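Local coordinates for protein tetracycline Repressor, class A (Pseudomonas sp., PDB 5MRU) that represses the tetracycline resistance gene by binding its operator DNA through a helix-turn-helix region, and binds that DNA less tightly when tetracycline is bound, at residues Phe86-Ala89 with Leu90-Tyr93. Numbering follows the deposited sequence.
Sequences FRQA and LLAY. With TDC (5a,6-anhydrotetracycline), chain B.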
loop_
_atom_site.group_PDB
_atom_site.type_symbol
_atom_site.label_atom_id
_atom_site.label_comp_id
_atom_site.label_asym_id
_atom_site.label_seq_id
_atom_site.Cartn_x
_atom_site.Cartn_y
_atom_site.Cartn_z
ATOM N N PHE A 86 13.211 4.450 3.899
ATOM C CA PHE A 86 12.239 3.392 4.116
ATOM C C PHE A 86 11.956 2.724 2.772
ATOM O O PHE A 86 12.233 1.544 2.590
ATOM C CB PHE A 86 10.968 3.988 4.730
ATOM C CG PHE A 86 9.865 2.977 5.031
ATOM C CD1 PHE A 86 10.140 1.766 5.616
ATOM C CD2 PHE A 86 8.543 3.294 4.781
ATOM C CE1 PHE A 86 9.144 0.867 5.921
ATOM C CE2 PHE A 86 7.525 2.396 5.075
ATOM C CZ PHE A 86 7.832 1.169 5.651
ATOM N N ARG A 87 11.499 3.528 1.819
ATOM C CA ARG A 87 11.127 3.077 0.479
ATOM C C ARG A 87 12.154 2.208 -0.162
ATOM O O ARG A 87 11.823 1.209 -0.738
ATOM C CB ARG A 87 10.916 4.275 -0.439
ATOM C CG ARG A 87 10.734 3.883 -1.877
ATOM C CD ARG A 87 9.996 4.955 -2.651
ATOM N NE ARG A 87 9.797 4.634 -4.087
ATOM C CZ ARG A 87 10.641 4.947 -5.075
ATOM N NH1 ARG A 87 11.771 5.555 -4.808
ATOM N NH2 ARG A 87 10.357 4.641 -6.336
ATOM N N GLN A 88 13.402 2.614 -0.101
ATOM C CA GLN A 88 14.494 1.797 -0.682
ATOM C C GLN A 88 14.684 0.457 0.043
ATOM O O GLN A 88 15.036 -0.557 -0.587
ATOM C CB GLN A 88 15.814 2.584 -0.722
ATOM C CG GLN A 88 15.787 3.760 -1.703
ATOM C CD GLN A 88 15.455 3.334 -3.136
ATOM O OE1 GLN A 88 14.811 4.081 -3.888
ATOM N NE2 GLN A 88 15.866 2.114 -3.513
ATOM N N ALA A 89 14.419 0.433 1.354
ATOM C CA ALA A 89 14.458 -0.827 2.101
ATOM C C ALA A 89 13.386 -1.781 1.574
ATOM O O ALA A 89 13.609 -2.969 1.424
ATOM C CB ALA A 89 14.256 -0.543 3.576
ATOM N N LEU A 90 12.208 -1.238 1.291
ATOM C CA LEU A 90 11.107 -2.011 0.740
ATOM C C LEU A 90 11.378 -2.523 -0.676
ATOM O O LEU A 90 11.035 -3.679 -0.973
ATOM C CB LEU A 90 9.826 -1.182 0.744
ATOM C CG LEU A 90 9.309 -0.780 2.111
ATOM C CD1 LEU A 90 7.922 -0.156 2.064
ATOM C CD2 LEU A 90 9.279 -1.986 3.032
ATOM N N LEU A 91 12.044 -1.692 -1.498
ATOM C CA LEU A 91 12.339 -2.001 -2.897
ATOM C C LEU A 91 13.542 -2.934 -3.113
ATOM O O LEU A 91 13.607 -3.599 -4.138
ATOM C CB LEU A 91 12.511 -0.685 -3.700
ATOM C CG LEU A 91 11.242 0.183 -4.027
ATOM C CD1 LEU A 91 11.562 1.534 -4.624
ATOM C CD2 LEU A 91 10.271 -0.538 -4.967
ATOM N N ALA A 92 14.478 -2.991 -2.169
ATOM C CA ALA A 92 15.583 -3.950 -2.195
ATOM C C ALA A 92 15.216 -5.447 -2.329
ATOM O O ALA A 92 16.089 -6.268 -2.597
ATOM C CB ALA A 92 16.410 -3.824 -0.919
ATOM N N TYR A 93 13.980 -5.832 -2.059
ATOM C CA TYR A 93 13.636 -7.233 -2.117
ATOM C C TYR A 93 12.256 -7.362 -2.711
ATOM O O TYR A 93 11.394 -6.538 -2.496
ATOM C CB TYR A 93 13.695 -7.894 -0.709
ATOM C CG TYR A 93 15.108 -8.007 -0.174
ATOM C CD1 TYR A 93 15.691 -6.977 0.525
ATOM C CD2 TYR A 93 15.889 -9.149 -0.414
ATOM C CE1 TYR A 93 17.009 -7.073 0.977
ATOM C CE2 TYR A 93 17.182 -9.251 0.057
ATOM C CZ TYR A 93 17.730 -8.209 0.749
ATOM O OH TYR A 93 19.011 -8.316 1.192
HETATM O O12 TDC B . 6.366 0.978 9.402
HETATM C C12 TDC B . 6.639 1.967 10.137
HETATM C C1B TDC B . 5.788 2.288 11.306
HETATM C C11 TDC B . 4.729 1.447 11.615
HETATM O O11 TDC B . 4.452 0.334 10.837
HETATM C C1A TDC B . 3.915 1.707 12.704
HETATM C C10 TDC B . 2.856 0.862 13.001
HETATM O O10 TDC B . 2.547 -0.257 12.243
HETATM C C9 TDC B . 2.009 1.147 14.166
HETATM C C8 TDC B . 2.297 2.253 14.939
HETATM C C7 TDC B . 3.365 3.069 14.604
HETATM C C61 TDC B . 4.179 2.821 13.501
HETATM C C6 TDC B . 5.264 3.671 13.181
HETATM C C62 TDC B . 5.617 4.890 13.981
HETATM C C51 TDC B . 6.076 3.401 12.084
HETATM C C5 TDC B . 7.226 4.330 11.739
HETATM C C1C TDC B . 7.862 2.812 9.914
HETATM C C1 TDC B . 8.977 2.402 10.883
HETATM O O1 TDC B . 8.818 1.428 11.615
HETATM O O1C TDC B . 8.289 2.784 8.574
HETATM C C41 TDC B . 7.597 4.247 10.251
HETATM C C4 TDC B . 8.803 5.192 9.947
HETATM N N4 TDC B . 8.825 5.979 8.655
HETATM C C43 TDC B . 8.283 5.267 7.464
HETATM C C42 TDC B . 7.978 7.198 8.896
HETATM C C3 TDC B . 10.146 4.516 10.260
HETATM O O3 TDC B . 11.137 5.221 10.127
HETATM C C2 TDC B . 10.200 3.177 10.800
HETATM C C21 TDC B . 11.482 2.591 11.221
HETATM O O21 TDC B . 12.518 3.274 11.206
HETATM N N21 TDC B . 11.552 1.350 11.750
#
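The side chains of Phe-86 and Leu-90 stand one helical turn apart, and their first torsions turn them to each other: CG of Phe-86 is anti to the backbone N (chi1 -179°), beside the carbonyl carbon, so that the ring leans toward the C-terminal side, while CG of Leu-90 lies anti to its carbonyl carbon (chi1 -64°), leaning the isobutyl group back toward Phe-86. The result is a CH-pi contact, with CD1 of Leu-90 4.1 Å from the centroid of the Phe-86 ring and 21° off the ring normal, offset toward the rim where CZ of Phe-86 is its nearest atom. The opposite face belongs to the ligand: O1C of 5a,6-anhydrotetracycline sits 3.3 Å above the plane, over the ring centre. The Phe-86 ring thus lies between CD1 of Leu-90 and O1C of the ligand, and His-100 packs edge-to-face with it.

The same i to i+4 spacing joins Arg-87 and Leu-91. CD1 of Leu-91 lies 3.5 Å above the guanidinium plane of Arg-87, over its centre, giving that flat group an apolar cover on one face while its NH2 forms a salt bridge with Glu-148 of helix 127-153. Backbone hydrogen bonds link the paired residues as well: Leu-90 N to Phe-86 O at 3.1 Å, and Leu-91 N to Arg-87 O at 3.0 Å. Ala-92 N to Gln-88 O, at 3.0 Å, is the next i to i+4 bond. Leu-90 O, in turn, accepts a hydrogen bond from Gln-149 NE2.

These i to i+4 bonds and side-chain pairs are those of an alpha-helix, here the C-terminal part of helix 75-91, whose Phe-86 contributes a wall to the tetracycline pocket of the TetR ligand-binding domain.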